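Local coordinates for protein FAM179B (Mus musculus, PDB 5DN7) that interacts with microtubules and promotes their polymerization through its TOG domains, of which this is the second, and takes part in ciliogenesis and cilium length control, at residues 88-93 and 110-115; 92-97 and 131-136; 168-173 and 178-183; 205-210 and 248-253. All blocks are in the same frame, centred on the assembly; numbering follows the deposited sequence.

Contact 1: residues 88-93 and 110-115; sequences QVLHLL and AASVKV
Ser-112 OG, the side-chain oxygen that Leu-90 approaches from the facing helix, is hydrogen-bonded to the backbone oxygen of Val-108 one turn earlier in its own helix. The methyl CD2 of Leu-90 stops 4.4 Å from Ser-112 OG, a distance for loose van der Waals contact and nothing stronger. The closer meeting is apolar: Leu-90 CD2 lies 3.9 Å from Ala-111 CB. A single methyl therefore faces both residues, since CD1 of Leu-90 is held back at 5.3 Å from Ala-111 CB. The torsions account for this choice of branch: CG of Leu-90 lies opposite the backbone N (chi1 -178°), which places it beside the carbonyl carbon, on the way to helix 105-114, and a chi2 of 57° puts CD2 in front. No hydrogen bond joins the segments, and the nearest CA atoms, those of Leu-90 and Ala-111, remain 9.0 Å apart, so the leucine spans most of the gap and the small alanine receives its end.

Other helices close the surroundings. Ala-111 also rests on Tyr-72 of helix 61-74, and Ser-112 on Ile-130 and Phe-131 of helix 121-138. Lys-114 of helix 105-114, two residues past Ser-112, is tied through a salt bridge to Asp-76 and a cation-pi contact with Tyr-72. All three touching residues are buried. Helix 80-97 falls in predicted HEAT repeat 5 and helix 105-114 in repeat 6; helices of successive repeats packed together through apolar side chains are what an alpha-solenoid of HEAT repeats is built from, as in a TOG domain.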
loop_
_atom_site.group_PDB
_atom_site.type_symbol
_atom_site.label_atom_id
_atom_site.label_comp_id
_atom_site.label_asym_id
_atom_site.label_seq_id
_atom_site.Cartn_x
_atom_site.Cartn_y
_atom_site.Cartn_z
ATOM N N GLN A 88 -6.411 -12.472 1.503
ATOM C CA GLN A 88 -5.966 -13.507 0.576
ATOM C C GLN A 88 -6.916 -13.678 -0.621
ATOM O O GLN A 88 -6.480 -13.826 -1.788
ATOM C CB GLN A 88 -5.818 -14.822 1.309
ATOM C CG GLN A 88 -4.600 -14.859 2.181
ATOM C CD GLN A 88 -4.398 -16.214 2.761
ATOM O OE1 GLN A 88 -5.295 -16.757 3.407
ATOM N NE2 GLN A 88 -3.224 -16.791 2.524
ATOM N N VAL A 89 -8.216 -13.657 -0.340
ATOM C CA VAL A 89 -9.189 -13.708 -1.432
ATOM C C VAL A 89 -9.040 -12.515 -2.398
ATOM O O VAL A 89 -9.076 -12.670 -3.608
ATOM C CB VAL A 89 -10.613 -13.756 -0.881
ATOM C CG1 VAL A 89 -11.621 -13.432 -1.979
ATOM C CG2 VAL A 89 -10.872 -15.134 -0.267
ATOM N N LEU A 90 -8.862 -11.330 -1.843
ATOM C CA LEU A 90 -8.695 -10.105 -2.605
ATOM C C LEU A 90 -7.422 -10.147 -3.446
ATOM O O LEU A 90 -7.427 -9.744 -4.601
ATOM C CB LEU A 90 -8.678 -8.903 -1.657
ATOM C CG LEU A 90 -8.565 -7.521 -2.297
ATOM C CD1 LEU A 90 -9.696 -7.332 -3.280
ATOM C CD2 LEU A 90 -8.557 -6.412 -1.235
ATOM N N HIS A 91 -6.336 -10.640 -2.864
ATOM C CA HIS A 91 -5.089 -10.809 -3.596
ATOM C C HIS A 91 -5.290 -11.733 -4.784
ATOM O O HIS A 91 -4.845 -11.431 -5.904
ATOM C CB HIS A 91 -3.983 -11.380 -2.704
ATOM C CG HIS A 91 -2.689 -11.597 -3.430
ATOM N ND1 HIS A 91 -1.849 -12.658 -3.173
ATOM C CD2 HIS A 91 -2.094 -10.880 -4.417
ATOM C CE1 HIS A 91 -0.797 -12.588 -3.969
ATOM N NE2 HIS A 91 -0.927 -11.518 -4.736
ATOM N N LEU A 92 -5.939 -12.870 -4.527
ATOM C CA LEU A 92 -6.162 -13.840 -5.592
ATOM C C LEU A 92 -7.030 -13.220 -6.695
ATOM O O LEU A 92 -6.749 -13.371 -7.882
ATOM C CB LEU A 92 -6.806 -15.110 -5.041
ATOM C CG LEU A 92 -7.151 -16.182 -6.073
ATOM C CD1 LEU A 92 -5.934 -16.516 -6.917
ATOM C CD2 LEU A 92 -7.635 -17.432 -5.348
ATOM N N LEU A 93 -8.066 -12.498 -6.291
ATOM C CA LEU A 93 -8.950 -11.832 -7.242
ATOM C C LEU A 93 -8.149 -10.886 -8.125
ATOM O O LEU A 93 -8.269 -10.919 -9.343
ATOM C CB LEU A 93 -10.067 -11.071 -6.521
ATOM C CG LEU A 93 -10.942 -10.156 -7.399
ATOM C CD1 LEU A 93 -11.750 -10.942 -8.441
ATOM C CD2 LEU A 93 -11.856 -9.273 -6.559
ATOM N N ALA A 110 -8.917 1.364 -1.635
ATOM C CA ALA A 110 -9.617 1.734 -0.402
ATOM C C ALA A 110 -9.634 0.530 0.551
ATOM O O ALA A 110 -9.326 0.646 1.774
ATOM C CB ALA A 110 -11.028 2.207 -0.698
ATOM N N ALA A 111 -9.953 -0.629 -0.028
ATOM C CA ALA A 111 -9.945 -1.881 0.731
ATOM C C ALA A 111 -8.584 -2.117 1.374
ATOM O O ALA A 111 -8.491 -2.494 2.540
ATOM C CB ALA A 111 -10.327 -3.058 -0.155
ATOM N N SER A 112 -7.521 -1.867 0.632
ATOM C CA SER A 112 -6.193 -2.135 1.161
ATOM C C SER A 112 -5.755 -1.114 2.218
ATOM O O SER A 112 -5.041 -1.453 3.178
ATOM C CB SER A 112 -5.195 -2.194 0.017
ATOM O OG SER A 112 -5.586 -3.222 -0.887
ATOM N N VAL A 113 -6.190 0.128 2.066
ATOM C CA VAL A 113 -5.837 1.145 3.036
ATOM C C VAL A 113 -6.528 0.859 4.378
ATOM O O VAL A 113 -5.926 1.060 5.448
ATOM C CB VAL A 113 -6.205 2.570 2.544
ATOM C CG1 VAL A 113 -6.059 3.580 3.689
ATOM C CG2 VAL A 113 -5.326 2.967 1.367
ATOM N N LYS A 114 -7.778 0.389 4.327
ATOM C CA LYS A 114 -8.478 0.020 5.559
ATOM C C LYS A 114 -7.652 -0.862 6.522
ATOM O O LYS A 114 -7.639 -0.612 7.727
ATOM C CB LYS A 114 -9.787 -0.698 5.232
ATOM C CG LYS A 114 -10.567 -1.087 6.478
ATOM C CD LYS A 114 -11.800 -1.918 6.155
ATOM C CE LYS A 114 -12.823 -1.119 5.376
ATOM N NZ LYS A 114 -14.039 -1.921 5.073
ATOM N N VAL A 115 -6.968 -1.885 6.004
ATOM C CA VAL A 115 -6.261 -2.829 6.867
ATOM C C VAL A 115 -4.842 -2.374 7.228
ATOM O O VAL A 115 -4.133 -3.078 7.932
ATOM C CB VAL A 115 -6.174 -4.245 6.229
ATOM C CG1 VAL A 115 -7.566 -4.823 6.024
ATOM C CG2 VAL A 115 -5.347 -4.224 4.917
#

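Contact 2: residues 92-97 and 131-136; sequences LLVIRL and FLKLMK
Two torsions of Lys-133 shape its meeting with Val-94 and Ile-95: chi1 of -165° sets CG opposite the backbone N and sends the chain out from helix 121-138, and chi2 of 60° then bends it, leaving the methylenes alongside helix 80-97. Val-94 answers with chi1 of 164°, which takes CG1 away from its own backbone N and presents it to the lysine.

Val-94 CG1 and Lys-133 CG come to 3.5 Å, with Lys-133 CB next at 4.0 Å from the same methyl; here the two side chains run past each other in opposite senses. Ile-95 CD1 lies along the lysine chain from CG to CE, 3.6 Å from both Lys-133 CG and Lys-133 CD and closest to Lys-133 CE at 3.4 Å, so that CG is common to both partners. The isoleucine crosses the lysine chain at about a right angle. The closest carbon pair of each partner is tighter than ordinary van der Waals contact, evidence of close packing on the methylene chain. The backbones are correspondingly near, with the CA atoms of Ile-95 and Lys-133 7.6 Å apart.

Helix 105-114 packs on both helices, Val-108 on Val-94 and Ile-109 on Leu-134. The contact thus joins the second helices of predicted HEAT repeats 5 and 6, side by side along the solenoid. No hydrogen bond or salt bridge crosses it: the lysine contributes its aliphatic stem as apolar surface, and even Lys-133 NZ lies 3.8 Å from Ile-95 CD1 without a polar bond across the contact. The adhesion is consistent with dispersion and hydrophobic burial, with Lys-133 only partly buried.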
loop_
_atom_site.group_PDB
_atom_site.type_symbol
_atom_site.label_atom_id
_atom_site.label_comp_id
_atom_site.label_asym_id
_atom_site.label_seq_id
_atom_site.Cartn_x
_atom_site.Cartn_y
_atom_site.Cartn_z
ATOM N N LEU A 92 -5.939 -12.870 -4.527
ATOM C CA LEU A 92 -6.162 -13.840 -5.592
ATOM C C LEU A 92 -7.030 -13.220 -6.695
ATOM O O LEU A 92 -6.749 -13.371 -7.882
ATOM C CB LEU A 92 -6.806 -15.110 -5.041
ATOM C CG LEU A 92 -7.151 -16.182 -6.073
ATOM C CD1 LEU A 92 -5.934 -16.516 -6.917
ATOM C CD2 LEU A 92 -7.635 -17.432 -5.348
ATOM N N LEU A 93 -8.066 -12.498 -6.291
ATOM C CA LEU A 93 -8.950 -11.832 -7.242
ATOM C C LEU A 93 -8.149 -10.886 -8.125
ATOM O O LEU A 93 -8.269 -10.919 -9.343
ATOM C CB LEU A 93 -10.067 -11.071 -6.521
ATOM C CG LEU A 93 -10.942 -10.156 -7.399
ATOM C CD1 LEU A 93 -11.750 -10.942 -8.441
ATOM C CD2 LEU A 93 -11.856 -9.273 -6.559
ATOM N N VAL A 94 -7.328 -10.055 -7.489
ATOM C CA VAL A 94 -6.452 -9.140 -8.205
ATOM C C VAL A 94 -5.611 -9.914 -9.209
ATOM O O VAL A 94 -5.466 -9.501 -10.359
ATOM C CB VAL A 94 -5.522 -8.379 -7.243
ATOM C CG1 VAL A 94 -4.375 -7.739 -8.010
ATOM C CG2 VAL A 94 -6.305 -7.331 -6.467
ATOM N N ILE A 95 -5.040 -11.017 -8.781
ATOM C CA ILE A 95 -4.298 -11.872 -9.667
ATOM C C ILE A 95 -5.114 -12.310 -10.886
ATOM O O ILE A 95 -4.676 -12.155 -11.986
ATOM C CB ILE A 95 -3.754 -13.124 -8.970
ATOM C CG1 ILE A 95 -2.735 -12.790 -7.901
ATOM C CG2 ILE A 95 -3.133 -14.046 -9.983
ATOM C CD1 ILE A 95 -1.849 -11.648 -8.254
ATOM N N ARG A 96 -6.288 -12.863 -10.661
ATOM C CA ARG A 96 -7.125 -13.354 -11.726
ATOM C C ARG A 96 -7.552 -12.230 -12.673
ATOM O O ARG A 96 -7.687 -12.425 -13.854
ATOM C CB ARG A 96 -8.348 -14.067 -11.175
ATOM C CG ARG A 96 -8.091 -15.202 -10.209
ATOM C CD ARG A 96 -7.369 -16.370 -10.824
ATOM N NE ARG A 96 -8.191 -17.097 -11.758
ATOM C CZ ARG A 96 -7.735 -17.983 -12.628
ATOM N NH1 ARG A 96 -6.458 -18.282 -12.679
ATOM N NH2 ARG A 96 -8.565 -18.581 -13.440
ATOM N N LEU A 97 -7.735 -11.052 -12.129
ATOM C CA LEU A 97 -8.184 -9.920 -12.893
ATOM C C LEU A 97 -7.238 -9.460 -13.968
ATOM O O LEU A 97 -7.660 -9.166 -15.042
ATOM C CB LEU A 97 -8.525 -8.751 -11.992
ATOM C CG LEU A 97 -9.847 -8.799 -11.249
ATOM C CD1 LEU A 97 -10.018 -7.610 -10.345
ATOM C CD2 LEU A 97 -10.983 -8.894 -12.213
ATOM N N PHE A 131 -0.496 -4.422 -3.036
ATOM C CA PHE A 131 0.034 -3.171 -3.579
ATOM C C PHE A 131 1.118 -3.391 -4.658
ATOM O O PHE A 131 1.169 -2.632 -5.626
ATOM C CB PHE A 131 0.584 -2.275 -2.456
ATOM C CG PHE A 131 -0.480 -1.500 -1.715
ATOM C CD1 PHE A 131 -1.200 -0.508 -2.356
ATOM C CD2 PHE A 131 -0.760 -1.767 -0.378
ATOM C CE1 PHE A 131 -2.185 0.202 -1.687
ATOM C CE2 PHE A 131 -1.741 -1.049 0.303
ATOM C CZ PHE A 131 -2.460 -0.061 -0.361
ATOM N N LEU A 132 1.972 -4.410 -4.495
ATOM C CA LEU A 132 2.991 -4.662 -5.498
ATOM C C LEU A 132 2.363 -5.159 -6.788
ATOM O O LEU A 132 2.800 -4.767 -7.890
ATOM C CB LEU A 132 4.039 -5.664 -4.998
ATOM C CG LEU A 132 5.009 -5.033 -3.990
ATOM C CD1 LEU A 132 5.778 -6.085 -3.166
ATOM C CD2 LEU A 132 5.955 -4.087 -4.715
ATOM N N LYS A 133 1.340 -6.008 -6.673
ATOM C CA LYS A 133 0.622 -6.421 -7.883
ATOM C C LYS A 133 0.007 -5.197 -8.609
ATOM O O LYS A 133 0.159 -5.033 -9.840
ATOM C CB LYS A 133 -0.462 -7.446 -7.542
ATOM C CG LYS A 133 -1.003 -8.183 -8.753
ATOM C CD LYS A 133 0.128 -8.941 -9.456
ATOM C CE LYS A 133 -0.343 -9.719 -10.672
ATOM N NZ LYS A 133 0.633 -10.836 -10.959
ATOM N N LEU A 134 -0.667 -4.341 -7.834
ATOM C CA LEU A 134 -1.258 -3.128 -8.383
ATOM C C LEU A 134 -0.213 -2.314 -9.132
ATOM O O LEU A 134 -0.441 -1.908 -10.261
ATOM C CB LEU A 134 -1.896 -2.262 -7.295
ATOM C CG LEU A 134 -3.176 -2.752 -6.606
ATOM C CD1 LEU A 134 -3.682 -1.692 -5.634
ATOM C CD2 LEU A 134 -4.263 -3.137 -7.603
ATOM N N MET A 135 0.936 -2.085 -8.502
ATOM C CA MET A 135 1.982 -1.304 -9.157
ATOM C C MET A 135 2.474 -1.957 -10.432
ATOM O O MET A 135 2.806 -1.272 -11.396
ATOM C CB MET A 135 3.164 -1.091 -8.233
ATOM C CG MET A 135 2.847 -0.196 -7.090
ATOM S SD MET A 135 4.205 -0.164 -5.950
ATOM C CE MET A 135 3.393 0.856 -4.733
ATOM N N LYS A 136 2.558 -3.282 -10.406
ATOM C CA LYS A 136 2.973 -4.023 -11.581
ATOM C C LYS A 136 1.988 -3.821 -12.732
ATOM O O LYS A 136 2.388 -3.730 -13.887
ATOM C CB LYS A 136 3.090 -5.507 -11.259
ATOM C CG LYS A 136 3.665 -6.335 -12.406
ATOM C CD LYS A 136 3.121 -7.761 -12.403
ATOM C CE LYS A 136 3.193 -8.380 -11.014
ATOM N NZ LYS A 136 4.552 -8.291 -10.396
#

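Contact 3: residues 168-173 and 178-183; sequences CSLLTY and FDLPKL
The passage from one HEAT repeat to the next is closed here, where the end of helix 156-172 (predicted repeat 7) folds against the start of helix 180-187 (predicted repeat 8). The central group is the Phe-178 ring, whose CG lies opposite its own carbonyl carbon (chi1 -62°), carrying the ring to Leu-170. Leu-170 CD2 sits over one face, 3.9 Å from the ring centroid and 11° off the ring normal, a CH-pi contact aimed almost at the centre. The same methyl reaches Leu-183 CD2, tip to tip, at 3.6 Å, and Leu-180 CD2 at 3.8 Å, so three residues of the second segment converge on it.

Oxygens line the rim of the ring. Nearest is Ser-169 O, close to the ring plane and 3.4 Å from Phe-178 CZ; Ser-169 OG lies in plane, 3.5 Å from Phe-178 CZ, and Tyr-173 O likewise, 3.7 Å from Phe-178 CE2. Ser-169 OG is buried without any hydrogen-bonding partner in the model, whereas Ser-169 O accepts from both Thr-172 N and Tyr-173 N as the helix finishes. Tyr-173 CB adds an oblique approach, 3.6 Å from Phe-178 CE2.

Asp-179 takes the N-cap position of the new helix; its OD1 accepts a weak bond from Lys-182 N. A phenylalanine just before the N-cap, packed on the preceding helix's last turn, makes this an inter-repeat turn of the alpha-solenoid.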
loop_
_atom_site.group_PDB
_atom_site.type_symbol
_atom_site.label_atom_id
_atom_site.label_comp_id
_atom_site.label_asym_id
_atom_site.label_seq_id
_atom_site.Cartn_x
_atom_site.Cartn_y
_atom_site.Cartn_z
ATOM N N CYS A 168 9.041 1.152 -0.683
ATOM C CA CYS A 168 9.034 -0.120 -1.364
ATOM C C CYS A 168 8.972 0.066 -2.899
ATOM O O CYS A 168 9.749 -0.533 -3.671
ATOM C CB CYS A 168 7.858 -0.935 -0.840
ATOM S SG CYS A 168 7.628 -2.532 -1.627
ATOM N N SER A 169 8.045 0.920 -3.313
ATOM C CA SER A 169 7.865 1.293 -4.707
ATOM C C SER A 169 9.157 1.841 -5.344
ATOM O O SER A 169 9.556 1.416 -6.430
ATOM C CB SER A 169 6.740 2.335 -4.808
ATOM O OG SER A 169 6.160 2.349 -6.091
ATOM N N LEU A 170 9.810 2.767 -4.655
ATOM C CA LEU A 170 10.981 3.428 -5.194
ATOM C C LEU A 170 12.183 2.485 -5.219
ATOM O O LEU A 170 13.126 2.708 -5.972
ATOM C CB LEU A 170 11.328 4.667 -4.377
ATOM C CG LEU A 170 10.408 5.879 -4.500
ATOM C CD1 LEU A 170 10.442 6.688 -3.191
ATOM C CD2 LEU A 170 10.863 6.727 -5.700
ATOM N N LEU A 171 12.151 1.449 -4.385
ATOM C CA LEU A 171 13.203 0.437 -4.426
ATOM C C LEU A 171 12.892 -0.703 -5.422
ATOM O O LEU A 171 13.746 -1.529 -5.704
ATOM C CB LEU A 171 13.438 -0.158 -3.022
ATOM C CG LEU A 171 14.072 0.689 -1.914
ATOM C CD1 LEU A 171 13.990 -0.013 -0.559
ATOM C CD2 LEU A 171 15.519 1.001 -2.256
ATOM N N THR A 172 11.667 -0.769 -5.919
ATOM C CA THR A 172 11.296 -1.834 -6.841
ATOM C C THR A 172 11.357 -1.394 -8.325
ATOM O O THR A 172 11.598 -2.210 -9.217
ATOM C CB THR A 172 9.879 -2.348 -6.513
ATOM O OG1 THR A 172 9.863 -2.797 -5.159
ATOM C CG2 THR A 172 9.449 -3.479 -7.443
ATOM N N TYR A 173 11.161 -0.101 -8.563
ATOM C CA TYR A 173 11.014 0.448 -9.903
ATOM C C TYR A 173 12.084 1.488 -10.190
ATOM O O TYR A 173 12.500 2.207 -9.286
ATOM C CB TYR A 173 9.612 1.048 -10.069
ATOM C CG TYR A 173 8.549 -0.015 -10.055
ATOM C CD1 TYR A 173 8.306 -0.770 -11.188
ATOM C CD2 TYR A 173 7.814 -0.302 -8.898
ATOM C CE1 TYR A 173 7.353 -1.765 -11.195
ATOM C CE2 TYR A 173 6.859 -1.316 -8.891
ATOM C CZ TYR A 173 6.635 -2.039 -10.055
ATOM O OH TYR A 173 5.694 -3.045 -10.111
ATOM N N PHE A 178 8.920 7.367 -12.076
ATOM C CA PHE A 178 8.382 8.286 -11.081
ATOM C C PHE A 178 8.570 9.742 -11.466
ATOM O O PHE A 178 9.568 10.119 -12.096
ATOM C CB PHE A 178 9.048 8.065 -9.711
ATOM C CG PHE A 178 8.824 6.711 -9.144
ATOM C CD1 PHE A 178 7.641 6.409 -8.480
ATOM C CD2 PHE A 178 9.784 5.721 -9.297
ATOM C CE1 PHE A 178 7.431 5.147 -7.958
ATOM C CE2 PHE A 178 9.581 4.456 -8.765
ATOM C CZ PHE A 178 8.405 4.164 -8.101
ATOM N N ASP A 179 7.609 10.555 -11.054
ATOM C CA ASP A 179 7.765 12.006 -11.029
ATOM C C ASP A 179 8.331 12.356 -9.653
ATOM O O ASP A 179 7.579 12.548 -8.686
ATOM C CB ASP A 179 6.427 12.702 -11.287
ATOM C CG ASP A 179 6.564 14.203 -11.440
ATOM O OD1 ASP A 179 7.547 14.791 -10.940
ATOM O OD2 ASP A 179 5.666 14.805 -12.072
ATOM N N LEU A 180 9.654 12.404 -9.558
ATOM C CA LEU A 180 10.288 12.494 -8.254
ATOM C C LEU A 180 10.085 13.832 -7.514
ATOM O O LEU A 180 9.960 13.816 -6.294
ATOM C CB LEU A 180 11.781 12.181 -8.374
ATOM C CG LEU A 180 12.146 10.783 -8.867
ATOM C CD1 LEU A 180 13.624 10.745 -9.088
ATOM C CD2 LEU A 180 11.718 9.688 -7.881
ATOM N N PRO A 181 10.083 14.982 -8.228
ATOM C CA PRO A 181 9.696 16.232 -7.549
ATOM C C PRO A 181 8.305 16.160 -6.928
ATOM O O PRO A 181 8.104 16.519 -5.763
ATOM C CB PRO A 181 9.719 17.276 -8.680
ATOM C CG PRO A 181 10.758 16.767 -9.619
ATOM C CD PRO A 181 10.661 15.248 -9.567
ATOM N N LYS A 182 7.352 15.678 -7.712
ATOM C CA LYS A 182 5.987 15.586 -7.244
ATOM C C LYS A 182 5.964 14.719 -6.002
ATOM O O LYS A 182 5.402 15.095 -4.977
ATOM C CB LYS A 182 5.071 15.014 -8.329
ATOM C CG LYS A 182 3.594 14.989 -7.935
ATOM C CD LYS A 182 2.695 14.588 -9.114
ATOM C CE LYS A 182 2.822 13.093 -9.436
ATOM N NZ LYS A 182 1.932 12.669 -10.573
ATOM N N LEU A 183 6.633 13.576 -6.107
ATOM C CA LEU A 183 6.698 12.599 -5.041
ATOM C C LEU A 183 7.252 13.238 -3.770
ATOM O O LEU A 183 6.646 13.133 -2.705
ATOM C CB LEU A 183 7.546 11.404 -5.487
ATOM C CG LEU A 183 7.318 10.059 -4.816
ATOM C CD1 LEU A 183 5.836 9.733 -4.718
ATOM C CD2 LEU A 183 8.046 8.974 -5.615
#

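Contact 4: residues 205-210 and 248-253; sequences AFAVLA and KTLPRL
Leu-250 and Pro-251 lie against Ala-207 and Val-208, fastening the segment that leads into a short antiparallel strand pair onto helix 196-213 of the HEAT solenoid. In the first shell, one methyl of Leu-250 does the work: CD2 is 3.5 Å from Ala-207 O and 4.1 Å from Ala-207 CB, lying against a helix carbonyl oxygen as well as a methyl. Val-208 CG2 is more distant from Leu-250 CD2, at 4.4 Å, and is nearer to the proline. Its distances to Pro-251 CG and Pro-251 CD are 3.5 and 3.6 Å, so the methyl faces that ring bond; the CG pair is tighter than ordinary van der Waals contact, and the two side chains cross at a slant. No hydrogen bond joins the segments, although the CA atoms of Val-208 and Leu-250 come within 6.5 Å of each other.

The next shell holds the extended segment in place. Thr-249 O is hydrogen-bonded by Arg-244 NH2, just upstream, and Arg-252 pairs with Glu-260 twice over, through backbone hydrogen bonds between strands 252-253 and 259-260 and through a salt bridge. On the helix side, Leu-209 turns to helices 180-187 and 219-226, touching Leu-180 and Leu-221.

Val-208 links the two shells. With chi1 at -177°, CG1 stands opposite the backbone N while CG2 is left for the proline, and CG1 packs in another direction, 3.7 Å from Leu-170 CB of helix 156-172.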
loop_
_atom_site.group_PDB
_atom_site.type_symbol
_atom_site.label_atom_id
_atom_site.label_comp_id
_atom_site.label_asym_id
_atom_site.label_seq_id
_atom_site.Cartn_x
_atom_site.Cartn_y
_atom_site.Cartn_z
ATOM N N ALA A 205 12.484 7.578 3.253
ATOM C CA ALA A 205 11.973 7.823 1.921
ATOM C C ALA A 205 12.793 8.913 1.253
ATOM O O ALA A 205 13.128 8.788 0.087
ATOM C CB ALA A 205 10.502 8.198 1.942
ATOM N N PHE A 206 13.139 9.961 1.991
ATOM C CA PHE A 206 13.924 11.040 1.402
ATOM C C PHE A 206 15.343 10.574 1.031
ATOM O O PHE A 206 15.887 11.029 0.029
ATOM C CB PHE A 206 13.947 12.266 2.328
ATOM C CG PHE A 206 12.924 13.342 1.918
ATOM C CD1 PHE A 206 11.563 13.062 1.919
ATOM C CD2 PHE A 206 13.336 14.593 1.473
ATOM C CE1 PHE A 206 10.622 14.022 1.504
ATOM C CE2 PHE A 206 12.404 15.554 1.038
ATOM C CZ PHE A 206 11.050 15.266 1.068
ATOM N N ALA A 207 15.927 9.658 1.805
ATOM C CA ALA A 207 17.214 9.081 1.416
ATOM C C ALA A 207 17.091 8.369 0.068
ATOM O O ALA A 207 17.945 8.546 -0.833
ATOM C CB ALA A 207 17.736 8.109 2.491
ATOM N N VAL A 208 16.024 7.581 -0.087
ATOM C CA VAL A 208 15.818 6.902 -1.369
ATOM C C VAL A 208 15.533 7.871 -2.538
ATOM O O VAL A 208 15.981 7.651 -3.677
ATOM C CB VAL A 208 14.675 5.877 -1.293
ATOM C CG1 VAL A 208 14.553 5.140 -2.623
ATOM C CG2 VAL A 208 14.949 4.883 -0.178
ATOM N N LEU A 209 14.787 8.933 -2.274
ATOM C CA LEU A 209 14.587 9.954 -3.302
ATOM C C LEU A 209 15.917 10.588 -3.703
ATOM O O LEU A 209 16.183 10.738 -4.876
ATOM C CB LEU A 209 13.618 11.034 -2.836
ATOM C CG LEU A 209 12.175 10.570 -2.680
ATOM C CD1 LEU A 209 11.378 11.657 -2.015
ATOM C CD2 LEU A 209 11.588 10.225 -4.053
ATOM N N ALA A 210 16.744 10.962 -2.726
ATOM C CA ALA A 210 18.052 11.549 -3.029
ATOM C C ALA A 210 18.869 10.611 -3.903
ATOM O O ALA A 210 19.467 11.032 -4.894
ATOM C CB ALA A 210 18.815 11.869 -1.758
ATOM N N LYS A 248 25.309 7.737 3.729
ATOM C CA LYS A 248 25.073 7.160 2.422
ATOM C C LYS A 248 24.689 5.683 2.536
ATOM O O LYS A 248 25.346 4.822 1.971
ATOM C CB LYS A 248 26.312 7.329 1.526
ATOM C CG LYS A 248 26.744 8.786 1.289
ATOM C CD LYS A 248 25.565 9.681 0.869
ATOM C CE LYS A 248 24.940 9.290 -0.482
ATOM N NZ LYS A 248 25.231 10.292 -1.561
ATOM N N THR A 249 23.627 5.387 3.272
ATOM C CA THR A 249 23.144 4.016 3.363
ATOM C C THR A 249 21.641 4.038 3.143
ATOM O O THR A 249 20.956 4.965 3.548
ATOM C CB THR A 249 23.502 3.351 4.727
ATOM O OG1 THR A 249 22.911 2.042 4.803
ATOM C CG2 THR A 249 23.029 4.207 5.904
ATOM N N LEU A 250 21.129 3.028 2.470
ATOM C CA LEU A 250 19.744 3.055 2.042
ATOM C C LEU A 250 18.977 1.918 2.688
ATOM O O LEU A 250 19.577 0.909 3.038
ATOM C CB LEU A 250 19.667 2.949 0.518
ATOM C CG LEU A 250 20.235 4.130 -0.267
ATOM C CD1 LEU A 250 20.442 3.712 -1.701
ATOM C CD2 LEU A 250 19.290 5.336 -0.168
ATOM N N PRO A 251 17.648 2.068 2.833
ATOM C CA PRO A 251 16.848 0.927 3.280
ATOM C C PRO A 251 16.838 -0.130 2.178
ATOM O O PRO A 251 17.307 0.148 1.078
ATOM C CB PRO A 251 15.455 1.536 3.486
ATOM C CG PRO A 251 15.399 2.592 2.421
ATOM C CD PRO A 251 16.790 3.204 2.431
ATOM N N ARG A 252 16.324 -1.319 2.465
ATOM C CA ARG A 252 16.273 -2.397 1.482
ATOM C C ARG A 252 14.964 -3.099 1.662
ATOM O O ARG A 252 14.263 -2.860 2.658
ATOM C CB ARG A 252 17.433 -3.395 1.666
ATOM C CG ARG A 252 17.398 -4.131 3.024
ATOM C CD ARG A 252 18.522 -5.173 3.140
ATOM N NE ARG A 252 18.419 -6.200 2.106
ATOM C CZ ARG A 252 17.651 -7.277 2.194
ATOM N NH1 ARG A 252 16.923 -7.477 3.280
ATOM N NH2 ARG A 252 17.623 -8.164 1.203
ATOM N N LEU A 253 14.657 -3.996 0.734
ATOM C CA LEU A 253 13.433 -4.778 0.790
ATOM C C LEU A 253 13.710 -6.210 1.179
ATOM O O LEU A 253 14.620 -6.831 0.648
ATOM C CB LEU A 253 12.725 -4.772 -0.563
ATOM C CG LEU A 253 12.114 -3.468 -1.054
ATOM C CD1 LEU A 253 11.404 -3.744 -2.360
ATOM C CD2 LEU A 253 11.151 -2.914 -0.016
#

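The four contacts follow the TOG solenoid from contact 1 to contact 4. Contacts 1 and 2 start from the same helix, 80-97, where their segments overlap at Leu-92 and Leu-93, and have centres about 10 Å apart; they touch where Ser-112 packs on Phe-131. Contact 2 reaches contact 3, about 19 Å away between centres, through Met-135 and Lys-136 of helix 121-138 against Ser-169 and Tyr-173. Contacts 3 and 4, with centres about 11 Å apart, meet through Leu-170 and Val-208, and through Leu-253 against helix 156-172. Contacts 1 and 4 lie on opposite sides of the chain's centre, their own centres about 27 Å apart. Neighbour-to-neighbour packing thus continues along the microtubule-interacting domain.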